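Local coordinates for protein nucleoporin NUP159 (Saccharomyces cerevisiae, PDB 1XIP) that tethers the helicase Dbp5 to the nuclear pore through its N-terminal beta-propeller domain, serving mRNA export as a component of the nuclear pore complex, at residues P10-E15 with D309-I314; M279-L284 with N295-S300; K159-N164 with G192-Q197; K133-T138 with V170-L175. All coordinates share one frame; numbering follows the deposited sequence.

Contact 1. Residues P10-E15 with D309-I314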
loop_
_atom_site.group_PDB
_atom_site.type_symbol
_atom_site.label_atom_id
_atom_site.label_comp_id
_atom_site.label_asym_id
_atom_site.label_seq_id
_atom_site.Cartn_x
_atom_site.Cartn_y
_atom_site.Cartn_z
ATOM N N PRO A 10 -8.201 5.859 20.675
ATOM C CA PRO A 10 -9.659 5.999 20.631
ATOM C C PRO A 10 -10.206 6.318 19.229
ATOM O O PRO A 10 -9.478 6.813 18.373
ATOM C CB PRO A 10 -9.924 7.148 21.612
ATOM C CG PRO A 10 -8.554 7.670 22.012
ATOM C CD PRO A 10 -7.552 7.128 21.036
ATOM N N THR A 11 -11.476 6.004 19.004
ATOM C CA THR A 11 -12.101 6.247 17.721
ATOM C C THR A 11 -13.124 7.367 17.811
ATOM O O THR A 11 -14.080 7.304 18.601
ATOM C CB THR A 11 -12.753 4.971 17.179
ATOM O OG1 THR A 11 -11.730 4.014 16.845
ATOM C CG2 THR A 11 -13.448 5.255 15.832
ATOM N N GLU A 12 -12.907 8.390 16.990
ATOM C CA GLU A 12 -13.803 9.519 16.890
ATOM C C GLU A 12 -14.856 9.230 15.839
ATOM O O GLU A 12 -14.529 8.801 14.740
ATOM C CB GLU A 12 -13.019 10.775 16.518
ATOM C CG GLU A 12 -13.842 12.047 16.483
ATOM C CD GLU A 12 -13.101 13.188 15.832
ATOM O OE1 GLU A 12 -12.588 14.063 16.555
ATOM O OE2 GLU A 12 -13.039 13.223 14.591
ATOM N N THR A 13 -16.119 9.430 16.206
ATOM C CA THR A 13 -17.205 9.488 15.249
ATOM C C THR A 13 -17.294 10.913 14.751
ATOM O O THR A 13 -17.492 11.842 15.531
ATOM C CB THR A 13 -18.522 9.082 15.905
ATOM O OG1 THR A 13 -18.362 7.802 16.509
ATOM C CG2 THR A 13 -19.590 8.851 14.849
ATOM N N SER A 14 -17.125 11.085 13.451
ATOM C CA SER A 14 -17.094 12.414 12.864
ATOM C C SER A 14 -18.247 12.575 11.904
ATOM O O SER A 14 -18.504 11.691 11.080
ATOM C CB SER A 14 -15.763 12.654 12.144
ATOM O OG SER A 14 -15.622 14.013 11.742
ATOM N N GLU A 15 -18.941 13.702 12.014
ATOM C CA GLU A 15 -20.018 14.026 11.094
ATOM C C GLU A 15 -19.528 14.903 9.941
ATOM O O GLU A 15 -20.336 15.462 9.177
ATOM C CB GLU A 15 -21.171 14.702 11.840
ATOM C CG GLU A 15 -22.534 14.413 11.226
ATOM C CD GLU A 15 -23.580 14.021 12.246
ATOM O OE1 GLU A 15 -23.250 13.282 13.216
ATOM O OE2 GLU A 15 -24.744 14.454 12.065
ATOM N N ASP A 309 -6.598 10.521 11.131
ATOM C CA ASP A 309 -6.546 11.980 10.974
ATOM C C ASP A 309 -5.260 12.659 11.501
ATOM O O ASP A 309 -5.192 13.885 11.549
ATOM C CB ASP A 309 -7.804 12.633 11.561
ATOM C CG ASP A 309 -7.792 12.861 13.055
ATOM O OD1 ASP A 309 -6.863 12.368 13.737
ATOM O OD2 ASP A 309 -8.703 13.535 13.584
ATOM N N SER A 310 -4.257 11.858 11.879
ATOM C CA SER A 310 -2.986 12.363 12.416
ATOM C C SER A 310 -2.880 12.114 13.934
ATOM O O SER A 310 -1.792 12.116 14.492
ATOM C CB SER A 310 -2.807 13.847 12.092
ATOM O OG SER A 310 -3.259 14.641 13.169
ATOM N N LYS A 311 -4.036 11.929 14.580
ATOM C CA LYS A 311 -4.064 11.739 16.043
ATOM C C LYS A 311 -4.949 10.582 16.531
ATOM O O LYS A 311 -4.710 10.044 17.609
ATOM C CB LYS A 311 -4.496 13.036 16.740
ATOM C CG LYS A 311 -5.852 13.602 16.275
ATOM C CD LYS A 311 -6.609 14.307 17.404
ATOM C CE LYS A 311 -7.647 15.308 16.883
ATOM N NZ LYS A 311 -8.850 14.631 16.310
ATOM N N GLN A 312 -5.961 10.226 15.737
ATOM C CA GLN A 312 -6.862 9.139 16.069
ATOM C C GLN A 312 -7.560 8.599 14.828
ATOM O O GLN A 312 -7.480 9.197 13.754
ATOM C CB GLN A 312 -7.891 9.586 17.107
ATOM C CG GLN A 312 -9.080 10.363 16.538
ATOM C CD GLN A 312 -9.689 11.321 17.541
ATOM O OE1 GLN A 312 -9.603 12.531 17.369
ATOM N NE2 GLN A 312 -10.306 10.783 18.587
ATOM N N VAL A 313 -8.256 7.469 15.000
ATOM C CA VAL A 313 -9.021 6.829 13.934
ATOM C C VAL A 313 -10.389 7.467 13.863
ATOM O O VAL A 313 -10.984 7.759 14.889
ATOM C CB VAL A 313 -9.189 5.292 14.193
ATOM C CG1 VAL A 313 -10.086 4.634 13.135
ATOM C CG2 VAL A 313 -7.851 4.608 14.246
ATOM N N ILE A 314 -10.890 7.671 12.654
ATOM C CA ILE A 314 -12.185 8.313 12.458
ATOM C C ILE A 314 -13.171 7.397 11.777
ATOM O O ILE A 314 -12.909 6.876 10.700
ATOM C CB ILE A 314 -12.017 9.574 11.630
ATOM C CG1 ILE A 314 -11.357 10.657 12.464
ATOM C CG2 ILE A 314 -13.355 10.052 11.062
ATOM C CD1 ILE A 314 -10.479 11.507 11.632
#
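T11 and E12 run parallel to V313 and I314, and E12 N donates to V313 O at 2.9 Å. The same carbonyl takes a CA-H contact from T11, while E12 O receives one from I314 CA at 3.3 Å. On the face of T11 and V313, T11 OG1 lies 3.9 Å from V313 CB and spends its hydroxyl on D265. The face of E12 and I314 is richer. E12 holds CG anti to its N (chi1 -176°) and stays extended, which lays its chain alongside I314 and brings E12 OE2 to 3.7 Å from I314 CG1. S14 adds its CB against I314 CG2. Q312 comes across E12 at about a right angle, its amide set against the aliphatic root of the glutamate: Q312 NE2 is 3.4 Å from E12 CB. K311 folds back so that NZ meets the syn lone pair of D309 OD2 at 2.9 Å, and makes only a long ion pair, 3.8 Å, from NZ to E12 OE1. D309 OD1 closes an Asx turn, gripped by K311 N and Q312 N from opposite faces of the carboxylate. Two acids thus share one lysine, whose charge would be expected to ease their mutual repulsion; the firmer polar link is the backbone pairing, which E12 and S14 continue with E315, and the charge network is a loose addition.

Contact 2. Residues M279-L284 with N295-S300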
loop_
_atom_site.group_PDB
_atom_site.type_symbol
_atom_site.label_atom_id
_atom_site.label_comp_id
_atom_site.label_asym_id
_atom_site.label_seq_id
_atom_site.Cartn_x
_atom_site.Cartn_y
_atom_site.Cartn_z
HETATM N N MSE A 279 0.186 -3.001 3.941
HETATM C CA MSE A 279 -0.720 -1.925 4.299
HETATM C C MSE A 279 -0.689 -0.853 3.219
HETATM O O MSE A 279 0.360 -0.263 2.985
HETATM C CB MSE A 279 -0.301 -1.326 5.654
HETATM C CG MSE A 279 -1.234 -0.251 6.196
HETATM SE SE MSE A 279 -2.990 -0.962 6.769
HETATM C CE MSE A 279 -2.393 -2.263 8.096
ATOM N N TYR A 280 -1.835 -0.614 2.577
ATOM C CA TYR A 280 -1.986 0.441 1.566
ATOM C C TYR A 280 -2.219 1.797 2.223
ATOM O O TYR A 280 -3.025 1.900 3.140
ATOM C CB TYR A 280 -3.122 0.094 0.591
ATOM C CG TYR A 280 -2.835 -1.160 -0.194
ATOM C CD1 TYR A 280 -2.144 -1.104 -1.403
ATOM C CD2 TYR A 280 -3.196 -2.410 0.297
ATOM C CE1 TYR A 280 -1.854 -2.243 -2.108
ATOM C CE2 TYR A 280 -2.897 -3.555 -0.391
ATOM C CZ TYR A 280 -2.222 -3.471 -1.594
ATOM O OH TYR A 280 -1.931 -4.623 -2.304
ATOM N N LYS A 281 -1.481 2.814 1.782
ATOM C CA LYS A 281 -1.591 4.153 2.343
ATOM C C LYS A 281 -1.646 5.250 1.274
ATOM O O LYS A 281 -0.832 5.308 0.360
ATOM C CB LYS A 281 -0.469 4.442 3.344
ATOM C CG LYS A 281 -0.623 5.785 4.074
ATOM C CD LYS A 281 0.700 6.306 4.642
ATOM C CE LYS A 281 1.777 6.503 3.562
ATOM N NZ LYS A 281 3.183 6.554 4.109
ATOM N N VAL A 282 -2.640 6.113 1.419
ATOM C CA VAL A 282 -2.816 7.263 0.578
ATOM C C VAL A 282 -2.864 8.463 1.512
ATOM O O VAL A 282 -3.539 8.433 2.533
ATOM C CB VAL A 282 -4.104 7.130 -0.220
ATOM C CG1 VAL A 282 -4.710 8.479 -0.498
ATOM C CG2 VAL A 282 -3.836 6.389 -1.503
ATOM N N THR A 283 -2.117 9.504 1.176
ATOM C CA THR A 283 -2.003 10.667 2.037
ATOM C C THR A 283 -2.657 11.871 1.391
ATOM O O THR A 283 -2.337 12.222 0.264
ATOM C CB THR A 283 -0.535 10.965 2.332
ATOM O OG1 THR A 283 0.090 9.805 2.903
ATOM C CG2 THR A 283 -0.420 12.022 3.401
ATOM N N LEU A 284 -3.593 12.489 2.114
ATOM C CA LEU A 284 -4.249 13.728 1.679
ATOM C C LEU A 284 -3.934 14.855 2.657
ATOM O O LEU A 284 -4.727 15.145 3.558
ATOM C CB LEU A 284 -5.765 13.537 1.546
ATOM C CG LEU A 284 -6.214 12.224 0.917
ATOM C CD1 LEU A 284 -7.702 12.048 1.059
ATOM C CD2 LEU A 284 -5.808 12.184 -0.536
ATOM N N ASN A 295 -4.756 10.161 6.402
ATOM C CA ASN A 295 -4.307 8.960 5.703
ATOM C C ASN A 295 -5.397 7.945 5.560
ATOM O O ASN A 295 -5.954 7.499 6.541
ATOM C CB ASN A 295 -3.131 8.327 6.416
ATOM C CG ASN A 295 -2.030 9.276 6.619
ATOM O OD1 ASN A 295 -1.339 9.635 5.675
ATOM N ND2 ASN A 295 -1.867 9.740 7.847
ATOM N N VAL A 296 -5.696 7.587 4.319
ATOM C CA VAL A 296 -6.629 6.517 4.009
ATOM C C VAL A 296 -5.851 5.220 3.966
ATOM O O VAL A 296 -4.807 5.132 3.303
ATOM C CB VAL A 296 -7.295 6.740 2.655
ATOM C CG1 VAL A 296 -8.310 5.670 2.381
ATOM C CG2 VAL A 296 -7.952 8.127 2.613
ATOM N N LEU A 297 -6.362 4.216 4.683
ATOM C CA LEU A 297 -5.661 2.940 4.828
ATOM C C LEU A 297 -6.505 1.739 4.435
ATOM O O LEU A 297 -7.708 1.712 4.666
ATOM C CB LEU A 297 -5.151 2.773 6.257
ATOM C CG LEU A 297 -4.230 3.866 6.752
ATOM C CD1 LEU A 297 -4.401 4.048 8.230
ATOM C CD2 LEU A 297 -2.812 3.498 6.399
ATOM N N ALA A 298 -5.852 0.754 3.833
ATOM C CA ALA A 298 -6.485 -0.476 3.405
ATOM C C ALA A 298 -5.445 -1.542 3.526
ATOM O O ALA A 298 -4.252 -1.246 3.690
ATOM C CB ALA A 298 -6.931 -0.366 1.982
ATOM N N SER A 299 -5.873 -2.791 3.421
ATOM C CA SER A 299 -5.002 -3.894 3.752
ATOM C C SER A 299 -5.226 -5.018 2.778
ATOM O O SER A 299 -6.349 -5.224 2.323
ATOM C CB SER A 299 -5.326 -4.356 5.165
ATOM O OG SER A 299 -4.522 -5.432 5.599
ATOM N N SER A 300 -4.150 -5.742 2.458
ATOM C CA SER A 300 -4.230 -6.962 1.647
ATOM C C SER A 300 -5.055 -8.044 2.358
ATOM O O SER A 300 -5.567 -8.976 1.724
ATOM C CB SER A 300 -2.819 -7.482 1.283
ATOM O OG SER A 300 -2.074 -7.945 2.422
#
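Y280 pairs with A298 in the antiparallel hairpin of strands 279-284 and 292-299, giving its N to A298 O at 2.7 Å and taking A298 N on its own carbonyl at 3.1 Å. With CG anti to the carbonyl carbon (chi1 -63°), the tyrosine ring swings along the partner strand and lies edge-on to its backbone: A298 O and S300 N both sit in the ring plane, the latter 3.8 Å from Y280 CE2. Its hydroxyl bonds to L40 O, and Y278 meets the ring edge-to-face. Cutting the ring back to an alanine here is likely to leave L40 O without this partner and open a gap beside S300 and the A298 carbonyl. V296, on the same face, forms the next hydrogen-bonded pair with V282; the V282 CB to V296 CB distance is 4.3 Å, and L284 CD1 reaches V296 CG2 at 4.2 Å. N295 stands on the other face, side by side with T283, and N295 OD1 accepts from T283 OG1 at 3.1 Å, nearly along the C=O axis. Also there, selenomethionine M279 packs its CG on L297 CD2. The two faces differ in kind: Y280, V282, V296 and A298 make a largely apolar surface, where Y280 and V282 meet strand 337-343 of the next sheet, whereas on the other face T283 and N295 make the side-chain hydrogen bond between the two strands, and K281 sends its amine on to I221 O.

Contact 3. Residues K159-N164 with G192-Q197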
loop_
_atom_site.group_PDB
_atom_site.type_symbol
_atom_site.label_atom_id
_atom_site.label_comp_id
_atom_site.label_asym_id
_atom_site.label_seq_id
_atom_site.Cartn_x
_atom_site.Cartn_y
_atom_site.Cartn_z
ATOM N N LYS A 159 22.934 -0.097 -3.987
ATOM C CA LYS A 159 23.470 0.008 -2.625
ATOM C C LYS A 159 22.757 -0.977 -1.685
ATOM O O LYS A 159 21.637 -1.371 -1.945
ATOM C CB LYS A 159 23.243 1.432 -2.115
ATOM C CG LYS A 159 24.320 1.979 -1.182
ATOM C CD LYS A 159 23.963 3.393 -0.679
ATOM C CE LYS A 159 24.243 4.474 -1.753
ATOM N NZ LYS A 159 25.140 5.586 -1.274
ATOM N N GLN A 160 23.401 -1.361 -0.591
ATOM C CA GLN A 160 22.753 -2.200 0.417
ATOM C C GLN A 160 22.426 -1.370 1.651
ATOM O O GLN A 160 23.322 -0.813 2.279
ATOM C CB GLN A 160 23.646 -3.384 0.789
ATOM C CG GLN A 160 22.938 -4.729 0.820
ATOM C CD GLN A 160 22.347 -5.121 -0.532
ATOM O OE1 GLN A 160 22.822 -4.672 -1.588
ATOM N NE2 GLN A 160 21.304 -5.951 -0.505
ATOM N N LEU A 161 21.146 -1.281 1.999
ATOM C CA LEU A 161 20.722 -0.375 3.057
ATOM C C LEU A 161 20.670 -1.021 4.426
ATOM O O LEU A 161 21.257 -0.506 5.376
ATOM C CB LEU A 161 19.375 0.258 2.732
ATOM C CG LEU A 161 19.303 1.122 1.479
ATOM C CD1 LEU A 161 17.860 1.322 1.105
ATOM C CD2 LEU A 161 20.032 2.463 1.680
ATOM N N ALA A 162 19.965 -2.145 4.534
ATOM C CA ALA A 162 19.801 -2.804 5.822
ATOM C C ALA A 162 19.605 -4.295 5.662
ATOM O O ALA A 162 19.529 -4.800 4.541
ATOM C CB ALA A 162 18.645 -2.193 6.596
ATOM N N GLN A 163 19.538 -4.993 6.795
ATOM C CA GLN A 163 19.323 -6.435 6.819
ATOM C C GLN A 163 18.285 -6.822 7.852
ATOM O O GLN A 163 17.982 -6.037 8.766
ATOM C CB GLN A 163 20.616 -7.157 7.151
ATOM C CG GLN A 163 21.396 -7.620 5.955
ATOM C CD GLN A 163 22.852 -7.272 6.076
ATOM O OE1 GLN A 163 23.326 -6.336 5.425
ATOM N NE2 GLN A 163 23.569 -8.002 6.923
ATOM N N ASN A 164 17.758 -8.042 7.708
ATOM C CA ASN A 164 16.801 -8.616 8.653
ATOM C C ASN A 164 15.492 -7.849 8.748
ATOM O O ASN A 164 14.802 -7.913 9.766
ATOM C CB ASN A 164 17.433 -8.741 10.040
ATOM C CG ASN A 164 18.554 -9.748 10.075
ATOM O OD1 ASN A 164 18.418 -10.858 9.554
ATOM N ND2 ASN A 164 19.669 -9.374 10.696
ATOM N N GLY A 192 18.932 8.489 -1.573
ATOM C CA GLY A 192 19.787 7.314 -1.450
ATOM C C GLY A 192 20.614 7.281 -0.175
ATOM O O GLY A 192 21.163 6.238 0.198
ATOM N N GLU A 193 20.695 8.423 0.499
ATOM C CA GLU A 193 21.535 8.583 1.680
ATOM C C GLU A 193 20.690 8.592 2.951
ATOM O O GLU A 193 19.563 9.090 2.953
ATOM C CB GLU A 193 22.346 9.884 1.576
ATOM C CG GLU A 193 23.796 9.763 2.023
ATOM C CD GLU A 193 24.725 9.328 0.902
ATOM O OE1 GLU A 193 25.917 9.067 1.194
ATOM O OE2 GLU A 193 24.269 9.245 -0.264
HETATM N N MSE A 194 21.247 8.053 4.035
HETATM C CA MSE A 194 20.499 7.934 5.285
HETATM C C MSE A 194 21.328 7.997 6.559
HETATM O O MSE A 194 22.459 7.514 6.611
HETATM C CB MSE A 194 19.677 6.655 5.288
HETATM C CG MSE A 194 20.470 5.400 4.999
HETATM SE SE MSE A 194 19.316 3.835 5.008
HETATM C CE MSE A 194 17.624 4.668 5.316
ATOM N N GLU A 195 20.724 8.589 7.586
ATOM C CA GLU A 195 21.339 8.734 8.893
ATOM C C GLU A 195 20.331 8.336 9.969
ATOM O O GLU A 195 19.224 8.884 10.015
ATOM C CB GLU A 195 21.789 10.185 9.117
ATOM C CG GLU A 195 22.960 10.634 8.247
ATOM C CD GLU A 195 23.869 11.639 8.945
ATOM O OE1 GLU A 195 23.923 11.633 10.203
ATOM O OE2 GLU A 195 24.534 12.435 8.235
ATOM N N LYS A 196 20.722 7.393 10.829
ATOM C CA LYS A 196 19.879 6.929 11.934
ATOM C C LYS A 196 19.273 8.100 12.699
ATOM O O LYS A 196 19.983 9.006 13.108
ATOM C CB LYS A 196 20.691 6.047 12.883
ATOM C CG LYS A 196 20.472 4.555 12.688
ATOM C CD LYS A 196 19.958 3.878 13.960
ATOM C CE LYS A 196 20.985 2.890 14.503
ATOM N NZ LYS A 196 20.932 1.574 13.804
ATOM N N GLN A 197 17.960 8.091 12.852
ATOM C CA GLN A 197 17.255 9.146 13.567
ATOM C C GLN A 197 17.031 8.632 14.981
ATOM O O GLN A 197 17.525 9.217 15.948
ATOM C CB GLN A 197 15.904 9.451 12.892
ATOM C CG GLN A 197 15.636 10.928 12.510
ATOM C CD GLN A 197 14.329 11.112 11.694
ATOM O OE1 GLN A 197 14.325 11.774 10.654
ATOM N NE2 GLN A 197 13.236 10.525 12.173
#
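L161 and M194 meet between two strands whose backbones stay well apart: L161 CA lies 8.6 Å from M194 CA, no hydrogen bond crosses, and side chains of 159-164 reach both side chains and the G192 carbonyl of the other segment. L161 keeps CG anti to its carbonyl carbon (chi1 -62°) and presents one methyl, CD2, to the selenium of selenomethionine M194 at 3.7 Å. M194 takes the less usual position with CG between its backbone N and carbonyl carbon (chi1 54°), then runs straight to SE and there bends, its terminal methyl nearly eclipsed with CB, and the two chains meet at a slant. The same leucine methyl rests 4.2 Å from G192 O. K159 approaches the other end of the contact. Its chain leaves extended and then bends at its last two torsions, carrying K159 CE past G192 O at 4.1 Å and NZ toward E193. That glutamate starts away from K159's strand, but a bend at chi2 (88°) returns its carboxylate, and E193 OE2 ends 3.9 Å from K159 NZ, a long ion pair at the protein surface. G192 occupies a backbone conformation in which a CB would press on the preceding carbonyl oxygen. Within strand 158-165, L161 and A162 both face L148 in a classic beta bulge, while M194 also packs on F187 and W189 of its own sheet. Such an arrangement belongs to neighbouring blades of a beta-propeller: 158-165 and 193-200 are each the last strand of a four-stranded antiparallel blade, joined at the periphery mainly through side chains.

Contact 4. Residues K133-T138 with V170-L175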
loop_
_atom_site.group_PDB
_atom_site.type_symbol
_atom_site.label_atom_id
_atom_site.label_comp_id
_atom_site.label_asym_id
_atom_site.label_seq_id
_atom_site.Cartn_x
_atom_site.Cartn_y
_atom_site.Cartn_z
ATOM N N LYS A 133 9.393 0.346 -3.267
ATOM C CA LYS A 133 8.883 1.698 -3.166
ATOM C C LYS A 133 9.760 2.622 -3.975
ATOM O O LYS A 133 11.004 2.562 -3.911
ATOM C CB LYS A 133 8.864 2.171 -1.721
ATOM C CG LYS A 133 7.478 2.346 -1.102
ATOM C CD LYS A 133 6.687 3.555 -1.661
ATOM C CE LYS A 133 5.140 3.335 -1.529
ATOM N NZ LYS A 133 4.282 4.013 -2.596
ATOM N N ASN A 134 9.110 3.485 -4.742
ATOM C CA ASN A 134 9.816 4.522 -5.450
ATOM C C ASN A 134 9.771 5.826 -4.670
ATOM O O ASN A 134 8.707 6.227 -4.198
ATOM C CB ASN A 134 9.219 4.708 -6.829
ATOM C CG ASN A 134 9.755 5.930 -7.521
ATOM O OD1 ASN A 134 8.990 6.748 -8.019
ATOM N ND2 ASN A 134 11.084 6.072 -7.543
ATOM N N VAL A 135 10.915 6.484 -4.502
ATOM C CA VAL A 135 10.879 7.763 -3.781
ATOM C C VAL A 135 11.181 8.972 -4.666
ATOM O O VAL A 135 10.278 9.793 -4.932
ATOM C CB VAL A 135 11.596 7.749 -2.392
ATOM C CG1 VAL A 135 12.910 7.001 -2.438
ATOM C CG2 VAL A 135 11.754 9.157 -1.863
ATOM N N ASN A 136 12.400 9.091 -5.173
ATOM C CA ASN A 136 12.599 10.092 -6.218
ATOM C C ASN A 136 13.089 9.430 -7.479
ATOM O O ASN A 136 12.298 8.997 -8.310
ATOM C CB ASN A 136 13.552 11.196 -5.757
ATOM C CG ASN A 136 12.931 12.092 -4.712
ATOM O OD1 ASN A 136 11.916 12.752 -4.960
ATOM N ND2 ASN A 136 13.522 12.108 -3.523
ATOM N N ASN A 137 14.403 9.348 -7.606
ATOM C CA ASN A 137 15.041 8.613 -8.679
ATOM C C ASN A 137 15.595 7.313 -8.155
ATOM O O ASN A 137 16.577 6.784 -8.682
ATOM C CB ASN A 137 16.175 9.441 -9.299
ATOM C CG ASN A 137 15.679 10.710 -9.921
ATOM O OD1 ASN A 137 14.785 10.691 -10.782
ATOM N ND2 ASN A 137 16.227 11.835 -9.476
ATOM N N THR A 138 14.988 6.800 -7.098
ATOM C CA THR A 138 15.500 5.584 -6.512
ATOM C C THR A 138 14.376 4.613 -6.156
ATOM O O THR A 138 13.270 5.023 -5.770
ATOM C CB THR A 138 16.415 5.890 -5.301
ATOM O OG1 THR A 138 15.617 6.384 -4.235
ATOM C CG2 THR A 138 17.356 7.072 -5.567
ATOM N N VAL A 170 8.931 4.308 3.125
ATOM C CA VAL A 170 9.652 5.558 2.874
ATOM C C VAL A 170 8.736 6.698 2.546
ATOM O O VAL A 170 7.650 6.504 1.963
ATOM C CB VAL A 170 10.616 5.494 1.672
ATOM C CG1 VAL A 170 12.054 5.427 2.135
ATOM C CG2 VAL A 170 10.263 4.396 0.712
ATOM N N THR A 171 9.192 7.895 2.909
ATOM C CA THR A 171 8.663 9.132 2.366
ATOM C C THR A 171 9.813 9.853 1.677
ATOM O O THR A 171 10.913 9.320 1.571
ATOM C CB THR A 171 8.092 10.022 3.480
ATOM O OG1 THR A 171 9.136 10.343 4.424
ATOM C CG2 THR A 171 7.039 9.272 4.298
ATOM N N ASN A 172 9.565 11.074 1.234
ATOM C CA ASN A 172 10.615 11.888 0.672
ATOM C C ASN A 172 11.807 12.132 1.602
ATOM O O ASN A 172 12.902 12.418 1.132
ATOM C CB ASN A 172 10.050 13.218 0.214
ATOM C CG ASN A 172 10.879 13.833 -0.863
ATOM O OD1 ASN A 172 11.787 14.623 -0.588
ATOM N ND2 ASN A 172 10.607 13.451 -2.108
ATOM N N SER A 173 11.595 12.014 2.914
ATOM C CA SER A 173 12.612 12.417 3.891
ATOM C C SER A 173 12.882 11.422 5.018
ATOM O O SER A 173 13.807 11.615 5.799
ATOM C CB SER A 173 12.269 13.785 4.471
ATOM O OG SER A 173 10.977 13.773 5.038
ATOM N N GLN A 174 12.090 10.351 5.086
ATOM C CA GLN A 174 12.237 9.346 6.143
ATOM C C GLN A 174 12.221 7.913 5.600
ATOM O O GLN A 174 11.600 7.645 4.577
ATOM C CB GLN A 174 11.119 9.525 7.154
ATOM C CG GLN A 174 11.374 8.933 8.515
ATOM C CD GLN A 174 10.174 9.122 9.432
ATOM O OE1 GLN A 174 9.183 9.766 9.043
ATOM N NE2 GLN A 174 10.254 8.577 10.653
ATOM N N LEU A 175 12.917 7.009 6.291
ATOM C CA LEU A 175 12.872 5.567 6.006
ATOM C C LEU A 175 12.722 4.792 7.307
ATOM O O LEU A 175 13.580 4.871 8.195
ATOM C CB LEU A 175 14.136 5.100 5.255
ATOM C CG LEU A 175 14.422 3.626 4.836
ATOM C CD1 LEU A 175 13.294 2.648 5.043
ATOM C CD2 LEU A 175 14.856 3.559 3.381
#
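The turns between the first and second strands of two successive propeller blades meet here, with V135 and N136 of one touching T171 and N172 of the other. At the base, K133 and V170 slide past each other in opposite directions, K133 CB lying 3.6 Å from V170 CG2. Next, V135 extends one methyl over the opposing turn: its CG2 is anti to the backbone N and stands 3.5 Å from T171 O and 3.9 Å from N172 CA. At the crest, N172 ND2 gives N136 OD1 a weak hydrogen bond of 3.2 Å, bent to 131° at the hydrogen, with the two amide planes turned 77° apart. A leucine in place of N136 would probably leave the N172 amide without this acceptor and free it to turn. Each turn is braced from within. N134 ND2 donates to N136 O and to T138 O, approaching both carbonyls from above their planes, and T138 O also takes V135 N at 3.0 Å. In the other turn T171 N bonds Q174 O, and T171 OG1 receives weak bonds from the N atoms of S173 and Q174. Around the pair, V135 leans on W189 of strand 184-190, against which T138 and L175 also pack, while T171 reaches I221 of strand 215-221 in the blade beyond; the contact lies between the blade that begins with strand 129-134 and the one that begins with strand 167-170.

From the N terminus, residues 10-15 open the widest loop, closed almost 300 residues later when contact 1 joins strand 11-14 to strand 313-316; the other three contacts are nested within it. Contact 4 begins at 133-138, and before it closes at 170-175 contact 3 has opened at 159-164, to close at 192-197. These two cross, bind the same pair of successive blades at inner turns and outer strands, and touch through M194 and L175. Contact 2 follows in series, a local hairpin close to the centre of the folded domain, its centre about 16 Å from that of contact 4 and about 15 Å from that of contact 1.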